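Local coordinates for protein hydrolase, HD family (Bacillus thuringiensis serovar konkukian, PDB 3DJB) that probably acts as a metal-dependent hydrolase of the HD superfamily, binding magnesium in an all-helical fold, at residues A[29-38]-A[51-59]; A[144-154]-A[167-175]. The protein carries 3 engineered substitutions. All coordinates share one frame; numbering follows the deposited sequence.

Contact 1 (A[29-38]-A[51-59]). Engineered in segment 29-38: Arg-31 (natural residue Glu), Met-36 (natural residue Leu).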
# COMPACT_ATOMS: atom_id res chain seq x y z
N HIS A 29 -14.17 -8.34 5.32
CA HIS A 29 -14.12 -7.18 6.20
C HIS A 29 -15.02 -7.41 7.40
O HIS A 29 -14.64 -7.14 8.53
CB HIS A 29 -14.59 -5.92 5.47
CG HIS A 29 -15.20 -4.88 6.39
ND1 HIS A 29 -14.51 -4.31 7.43
CD2 HIS A 29 -16.43 -4.31 6.39
CE1 HIS A 29 -15.28 -3.42 8.04
NE2 HIS A 29 -16.45 -3.40 7.43
N ILE A 30 -16.23 -7.88 7.12
CA ILE A 30 -17.23 -8.16 8.14
C ILE A 30 -16.61 -9.10 9.18
O ILE A 30 -16.66 -8.84 10.39
CB ILE A 30 -18.49 -8.89 7.60
CG1 ILE A 30 -19.02 -8.23 6.33
CG2 ILE A 30 -19.55 -8.93 8.70
CD1 ILE A 30 -19.79 -6.98 6.56
N ARG A 31 -16.04 -10.20 8.69
CA ARG A 31 -15.44 -11.19 9.57
C ARG A 31 -14.31 -10.60 10.41
O ARG A 31 -14.33 -10.67 11.63
CB ARG A 31 -14.94 -12.41 8.78
CG ARG A 31 -14.40 -13.51 9.70
CD ARG A 31 -13.90 -14.73 8.94
NE ARG A 31 -12.82 -14.41 8.01
CZ ARG A 31 -12.11 -15.33 7.36
NH1 ARG A 31 -12.37 -16.62 7.55
NH2 ARG A 31 -11.15 -14.97 6.51
N ARG A 32 -13.33 -10.03 9.73
CA ARG A 32 -12.19 -9.42 10.41
C ARG A 32 -12.64 -8.57 11.60
O ARG A 32 -11.96 -8.54 12.63
CB ARG A 32 -11.43 -8.55 9.43
CG ARG A 32 -9.97 -8.77 9.44
CD ARG A 32 -9.31 -7.73 8.59
NE ARG A 32 -9.61 -7.87 7.17
CZ ARG A 32 -10.48 -7.13 6.49
NH1 ARG A 32 -10.66 -7.36 5.20
NH2 ARG A 32 -11.15 -6.15 7.10
N VAL A 33 -13.77 -7.89 11.46
CA VAL A 33 -14.31 -7.05 12.54
C VAL A 33 -14.93 -7.96 13.60
O VAL A 33 -14.69 -7.80 14.79
CB VAL A 33 -15.40 -6.06 12.02
CG1 VAL A 33 -15.95 -5.23 13.17
CG2 VAL A 33 -14.81 -5.14 10.96
N HIS A 34 -15.74 -8.92 13.14
CA HIS A 34 -16.42 -9.89 14.01
C HIS A 34 -15.41 -10.67 14.86
O HIS A 34 -15.46 -10.64 16.09
CB HIS A 34 -17.26 -10.86 13.17
CG HIS A 34 -17.74 -12.06 13.93
ND1 HIS A 34 -18.25 -11.97 15.21
CD2 HIS A 34 -17.79 -13.37 13.60
CE1 HIS A 34 -18.59 -13.17 15.63
NE2 HIS A 34 -18.32 -14.04 14.68
N LYS A 35 -14.48 -11.38 14.21
CA LYS A 35 -13.49 -12.13 14.97
C LYS A 35 -12.78 -11.19 15.94
O LYS A 35 -12.37 -11.59 17.02
CB LYS A 35 -12.48 -12.78 14.02
CG LYS A 35 -13.11 -13.75 13.04
CD LYS A 35 -12.04 -14.37 12.15
CE LYS A 35 -11.23 -15.44 12.85
NZ LYS A 35 -11.82 -16.80 12.67
N MSE A 36 -12.67 -9.94 15.54
CA MSE A 36 -12.01 -8.92 16.35
C MSE A 36 -12.88 -8.48 17.54
O MSE A 36 -12.36 -8.16 18.62
CB MSE A 36 -11.66 -7.73 15.45
CG MSE A 36 -10.66 -6.75 16.03
SE MSE A 36 -9.45 -6.05 14.68
CE MSE A 36 -10.63 -5.98 13.12
N ALA A 37 -14.19 -8.45 17.34
CA ALA A 37 -15.13 -8.06 18.38
C ALA A 37 -15.14 -9.15 19.44
O ALA A 37 -15.39 -8.89 20.61
CB ALA A 37 -16.52 -7.88 17.81
N ILE A 38 -14.87 -10.38 19.00
CA ILE A 38 -14.80 -11.49 19.94
C ILE A 38 -13.60 -11.22 20.83
O ILE A 38 -13.74 -10.81 21.98
CB ILE A 38 -14.55 -12.84 19.25
CG1 ILE A 38 -15.74 -13.21 18.37
CG2 ILE A 38 -14.29 -13.90 20.32
CD1 ILE A 38 -17.01 -13.42 19.13
N ILE A 51 -22.85 -8.75 21.01
CA ILE A 51 -21.70 -8.20 20.32
C ILE A 51 -21.54 -8.83 18.93
O ILE A 51 -21.45 -8.11 17.93
CB ILE A 51 -20.41 -8.39 21.13
CG1 ILE A 51 -20.48 -7.56 22.41
CG2 ILE A 51 -19.21 -7.95 20.32
CD1 ILE A 51 -19.31 -7.76 23.35
N GLU A 52 -21.52 -10.17 18.87
CA GLU A 52 -21.37 -10.87 17.60
C GLU A 52 -22.50 -10.58 16.63
O GLU A 52 -22.25 -10.16 15.50
CB GLU A 52 -21.31 -12.37 17.83
CG GLU A 52 -20.11 -12.82 18.59
CD GLU A 52 -19.95 -14.31 18.54
OE1 GLU A 52 -19.78 -14.86 17.43
OE2 GLU A 52 -20.01 -14.95 19.61
N MSE A 53 -23.73 -10.82 17.05
CA MSE A 53 -24.86 -10.57 16.17
C MSE A 53 -24.83 -9.14 15.65
O MSE A 53 -25.21 -8.88 14.50
CB MSE A 53 -26.18 -10.79 16.91
CG MSE A 53 -26.50 -12.24 17.12
SE MSE A 53 -26.56 -13.19 15.44
CE MSE A 53 -28.32 -12.66 14.85
N ALA A 54 -24.36 -8.21 16.48
CA ALA A 54 -24.31 -6.82 16.06
C ALA A 54 -23.22 -6.60 15.02
O ALA A 54 -23.52 -6.18 13.90
CB ALA A 54 -24.10 -5.92 17.25
N ALA A 55 -21.98 -6.91 15.38
CA ALA A 55 -20.86 -6.72 14.46
C ALA A 55 -21.11 -7.36 13.11
O ALA A 55 -20.66 -6.87 12.09
CB ALA A 55 -19.61 -7.30 15.07
N LEU A 56 -21.85 -8.46 13.12
CA LEU A 56 -22.17 -9.22 11.92
C LEU A 56 -23.26 -8.63 11.04
O LEU A 56 -23.43 -9.07 9.91
CB LEU A 56 -22.59 -10.63 12.31
CG LEU A 56 -21.63 -11.81 12.11
CD1 LEU A 56 -21.34 -12.50 13.45
CD2 LEU A 56 -22.27 -12.80 11.14
N LEU A 57 -24.01 -7.64 11.54
CA LEU A 57 -25.10 -7.07 10.74
C LEU A 57 -25.09 -5.55 10.59
O LEU A 57 -26.01 -4.98 9.98
CB LEU A 57 -26.45 -7.55 11.30
CG LEU A 57 -26.79 -9.06 11.25
CD1 LEU A 57 -28.02 -9.35 12.10
CD2 LEU A 57 -27.05 -9.49 9.81
N HIS A 58 -24.06 -4.88 11.14
CA HIS A 58 -23.94 -3.42 11.06
C HIS A 58 -23.83 -2.96 9.61
O HIS A 58 -24.27 -1.86 9.24
CB HIS A 58 -22.71 -2.91 11.86
CG HIS A 58 -21.36 -3.26 11.27
ND1 HIS A 58 -20.99 -4.55 10.96
CD2 HIS A 58 -20.28 -2.49 11.00
CE1 HIS A 58 -19.74 -4.56 10.53
NE2 HIS A 58 -19.29 -3.32 10.54
N ASP A 59 -23.26 -3.83 8.80
CA ASP A 59 -23.06 -3.56 7.40
C ASP A 59 -24.28 -3.82 6.53
O ASP A 59 -24.43 -3.21 5.48
CB ASP A 59 -21.88 -4.38 6.90
CG ASP A 59 -20.57 -3.61 6.97
OD1 ASP A 59 -20.34 -2.90 7.96
OD2 ASP A 59 -19.78 -3.73 6.02
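Leu-56 sets its CD1 methyl over the centre of one face of the His-34 imidazole, a CH-pi contact 3.4 Å from CD1 to the His-34 ring centroid and 2° off the ring normal. The two segments form an antiparallel helix pair of the HD domain, 29-38 against 51-55, with axes 9.1 Å apart at 162°. The CB bond of His-34 points at the partner segment, and the extended Glu-52 chain passes the edge of its ring, the ring and carboxylate planes being 21° apart; the acid itself is paired with Arg-48 in a salt bridge. Further along, alanines meet across the pair, Ala-37 CB lying 4.2 Å from Ala-55 CB, and Ala-37 CB also touches Ile-51 CG2 at 3.7 Å. At the other end the pair opens onto the magnesium site of His-29, His-58, Asp-59 and Asp-122. Ile-30 runs past Asp-59 in the opposite direction, its CD1 end beside the carboxylate. The His-29 ring, held at ND1 by a hydrogen bond to Asp-125, turns its other edge toward Asp-59: CD2 of His-29 lies 3.4 Å from OD2 of Asp-59, near the ring plane.

Contact 2 (A[144-154]-A[167-175])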
# COMPACT_ATOMS: atom_id res chain seq x y z
N ARG A 144 -4.65 8.85 -8.30
CA ARG A 144 -3.86 9.83 -7.58
C ARG A 144 -2.47 9.30 -7.33
O ARG A 144 -2.22 8.10 -7.43
CB ARG A 144 -4.52 10.15 -6.24
CG ARG A 144 -5.99 10.53 -6.34
CD ARG A 144 -6.54 11.05 -5.01
NE ARG A 144 -7.99 10.88 -4.90
CZ ARG A 144 -8.64 10.79 -3.75
NH1 ARG A 144 -9.96 10.62 -3.74
NH2 ARG A 144 -7.98 10.86 -2.59
N LEU A 145 -1.56 10.20 -6.99
CA LEU A 145 -0.20 9.79 -6.70
C LEU A 145 -0.18 9.18 -5.30
O LEU A 145 -1.22 9.06 -4.65
CB LEU A 145 0.73 11.00 -6.73
CG LEU A 145 0.19 12.18 -7.55
CD1 LEU A 145 1.09 13.37 -7.29
CD2 LEU A 145 0.11 11.84 -9.03
N MSE A 146 1.00 8.77 -4.85
CA MSE A 146 1.13 8.18 -3.54
C MSE A 146 1.59 9.24 -2.55
O MSE A 146 1.10 9.32 -1.43
CB MSE A 146 2.14 7.05 -3.57
CG MSE A 146 2.26 6.41 -4.91
SE MSE A 146 3.27 4.79 -4.80
CE MSE A 146 4.82 5.37 -3.79
N TYR A 147 2.56 10.04 -3.00
CA TYR A 147 3.12 11.13 -2.23
C TYR A 147 3.50 12.27 -3.16
O TYR A 147 3.77 12.06 -4.34
CB TYR A 147 4.39 10.70 -1.50
CG TYR A 147 5.03 11.83 -0.73
CD1 TYR A 147 6.41 11.96 -0.68
CD2 TYR A 147 4.26 12.75 -0.00
CE1 TYR A 147 7.02 12.95 0.08
CE2 TYR A 147 4.86 13.75 0.76
CZ TYR A 147 6.24 13.84 0.79
OH TYR A 147 6.85 14.80 1.56
N ASP A 148 3.52 13.48 -2.60
CA ASP A 148 3.87 14.67 -3.36
C ASP A 148 4.29 15.77 -2.38
O ASP A 148 3.47 16.24 -1.60
CB ASP A 148 2.67 15.15 -4.17
CG ASP A 148 3.06 16.14 -5.25
OD1 ASP A 148 3.85 17.06 -4.96
OD2 ASP A 148 2.56 16.00 -6.38
N PRO A 149 5.56 16.20 -2.42
CA PRO A 149 6.08 17.25 -1.53
C PRO A 149 5.50 18.64 -1.80
O PRO A 149 5.75 19.59 -1.06
CB PRO A 149 7.58 17.19 -1.79
CG PRO A 149 7.64 16.82 -3.24
CD PRO A 149 6.62 15.71 -3.32
N THR A 150 4.72 18.76 -2.87
CA THR A 150 4.08 20.03 -3.24
C THR A 150 2.71 20.14 -2.54
O THR A 150 2.11 21.22 -2.48
CB THR A 150 3.87 20.11 -4.77
OG1 THR A 150 5.14 20.04 -5.42
CG2 THR A 150 3.16 21.41 -5.16
N ILE A 151 2.23 19.01 -2.02
CA ILE A 151 0.95 18.93 -1.33
C ILE A 151 1.13 18.33 0.07
O ILE A 151 0.94 17.14 0.27
CB ILE A 151 -0.07 18.07 -2.12
CG1 ILE A 151 -0.18 18.57 -3.55
CG2 ILE A 151 -1.45 18.20 -1.51
CD1 ILE A 151 -0.66 20.00 -3.64
N PRO A 152 1.50 19.17 1.05
CA PRO A 152 1.71 18.71 2.43
C PRO A 152 0.41 18.28 3.10
O PRO A 152 -0.68 18.56 2.60
CB PRO A 152 2.33 19.93 3.10
CG PRO A 152 1.58 21.06 2.43
CD PRO A 152 1.61 20.64 0.97
N PRO A 153 0.51 17.59 4.24
CA PRO A 153 -0.68 17.12 4.97
C PRO A 153 -1.59 18.25 5.52
O PRO A 153 -1.17 19.40 5.63
CB PRO A 153 -0.08 16.25 6.09
CG PRO A 153 1.26 16.89 6.34
CD PRO A 153 1.75 17.18 4.93
N ARG A 154 -2.83 17.90 5.84
CA ARG A 154 -3.81 18.85 6.37
C ARG A 154 -4.51 18.27 7.61
O ARG A 154 -4.53 18.87 8.68
CB ARG A 154 -4.84 19.19 5.28
CG ARG A 154 -5.96 20.13 5.70
CD ARG A 154 -7.10 19.37 6.38
NE ARG A 154 -8.13 20.26 6.92
CZ ARG A 154 -8.02 20.93 8.07
NH1 ARG A 154 -9.01 21.72 8.47
NH2 ARG A 154 -6.93 20.80 8.81
N ASP A 167 -3.94 16.02 -3.71
CA ASP A 167 -4.48 15.14 -2.69
C ASP A 167 -3.96 13.71 -2.93
O ASP A 167 -4.65 12.88 -3.53
CB ASP A 167 -6.02 15.19 -2.72
CG ASP A 167 -6.60 15.12 -4.14
OD1 ASP A 167 -7.83 15.26 -4.28
OD2 ASP A 167 -5.82 14.92 -5.11
N PRO A 168 -2.73 13.43 -2.46
CA PRO A 168 -2.07 12.13 -2.59
C PRO A 168 -2.50 11.14 -1.51
O PRO A 168 -3.00 11.53 -0.46
CB PRO A 168 -0.60 12.51 -2.49
CG PRO A 168 -0.65 13.54 -1.42
CD PRO A 168 -1.81 14.41 -1.85
N SER A 169 -2.26 9.86 -1.77
CA SER A 169 -2.63 8.80 -0.84
C SER A 169 -1.93 8.84 0.49
O SER A 169 -2.53 8.52 1.51
CB SER A 169 -2.38 7.43 -1.47
OG SER A 169 -3.05 7.29 -2.71
N LEU A 170 -0.66 9.22 0.51
CA LEU A 170 0.07 9.25 1.76
C LEU A 170 -0.49 10.26 2.74
O LEU A 170 -0.47 10.04 3.95
CB LEU A 170 1.55 9.58 1.54
CG LEU A 170 2.39 9.40 2.79
CD1 LEU A 170 3.01 8.04 2.77
CD2 LEU A 170 3.46 10.45 2.85
N ASN A 171 -1.00 11.37 2.22
CA ASN A 171 -1.56 12.40 3.09
C ASN A 171 -2.77 11.89 3.86
O ASN A 171 -2.93 12.20 5.05
CB ASN A 171 -1.91 13.65 2.27
CG ASN A 171 -0.67 14.45 1.87
OD1 ASN A 171 -0.69 15.20 0.90
ND2 ASN A 171 0.41 14.30 2.64
N HIS A 172 -3.62 11.11 3.20
CA HIS A 172 -4.81 10.56 3.84
C HIS A 172 -4.49 10.00 5.23
O HIS A 172 -5.33 10.01 6.12
CB HIS A 172 -5.42 9.46 2.94
CG HIS A 172 -6.67 8.83 3.50
ND1 HIS A 172 -6.69 8.15 4.70
CD2 HIS A 172 -7.92 8.74 3.00
CE1 HIS A 172 -7.90 7.67 4.91
NE2 HIS A 172 -8.67 8.01 3.90
N PHE A 173 -3.26 9.53 5.42
CA PHE A 173 -2.91 8.98 6.72
C PHE A 173 -3.07 10.02 7.82
O PHE A 173 -3.89 9.85 8.72
CB PHE A 173 -1.48 8.43 6.68
CG PHE A 173 -1.34 7.21 5.81
CD1 PHE A 173 -0.55 7.25 4.67
CD2 PHE A 173 -2.06 6.05 6.09
CE1 PHE A 173 -0.47 6.15 3.84
CE2 PHE A 173 -1.98 4.95 5.25
CZ PHE A 173 -1.20 5.00 4.12
N TYR A 174 -2.30 11.10 7.73
CA TYR A 174 -2.38 12.18 8.72
C TYR A 174 -3.79 12.76 8.71
O TYR A 174 -4.35 13.07 9.76
CB TYR A 174 -1.40 13.29 8.39
CG TYR A 174 0.03 12.83 8.37
CD1 TYR A 174 0.60 12.21 9.48
CD2 TYR A 174 0.81 12.99 7.23
CE1 TYR A 174 1.92 11.78 9.46
CE2 TYR A 174 2.13 12.56 7.19
CZ TYR A 174 2.67 11.95 8.31
OH TYR A 174 3.98 11.53 8.26
N GLU A 175 -4.34 12.88 7.50
CA GLU A 175 -5.67 13.43 7.30
C GLU A 175 -6.72 12.88 8.25
O GLU A 175 -7.21 13.59 9.13
CB GLU A 175 -6.13 13.19 5.86
CG GLU A 175 -6.60 14.44 5.14
CD GLU A 175 -5.47 15.41 4.86
OE1 GLU A 175 -4.74 15.22 3.85
OE2 GLU A 175 -5.28 16.35 5.66
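Pro-168 is the bump that fills the inside of the curve made by 144-154. This irregular loop wraps round the turn leading into helix 171-176, bending back on itself through a type I beta turn from Asp-148 to Ile-151. One side of the proline ring, at CB, rests 3.8 Å from O of Met-146; the other, at CD, lies 3.8 Å from CG2 of Ile-151. Ile-151 CG2 gets there because it sits anti to the backbone N, while CG1 takes the place beside that N. Next along, Leu-170 pushes its CD2 methyl against Tyr-147, 3.7 Å from CD2 of the tyrosine, whose ring also meets Trp-211 edge-to-face. Beyond the turn, Pro-153 lies alongside Tyr-174, both side chains pointing the same way, with CB of Pro-153 3.6 Å from CD2 of Tyr-174. At the near end Arg-144 stretches over Asp-167 at about a right angle, its guanidinium 16° from the carboxylate plane; Asp-167 OD1 lies over the guanidinium face, where no N-H points at it, and any attraction is probably of charge alone, beyond salt-bridge range. Hydrogen bonds to backbone oxygens pin the fit. Leu-170 N donates to Met-146 O, and Leu-145 O is gripped from opposite faces of its plane by Ser-169 N, with an N-H...O angle of 169°, and by Ser-169 OG, each 3.2 Å from that oxygen.

In the fold
Contact 1 closes before contact 2 opens along the chain, and the two do not touch: their centres are 31 Å apart and their nearest atoms about 14 Å. Contact 1 sits deep, its centre about 8 Å from the centre of the chain, and carries three of the four magnesium ligands; the nearest side-chain atom of His-58 is about 3 Å from the ion. Contact 2, its centre about 23 Å from that of the chain, is away from the metal site and packs on helices 129-142 and 187-211. The dimer brings both to an interface. Pro-149 of contact 2 rests on Tyr-28 of the second subunit, just ahead of its His-29, while the engineered Arg-31 of contact 1 packs on Trp-211 of the second subunit.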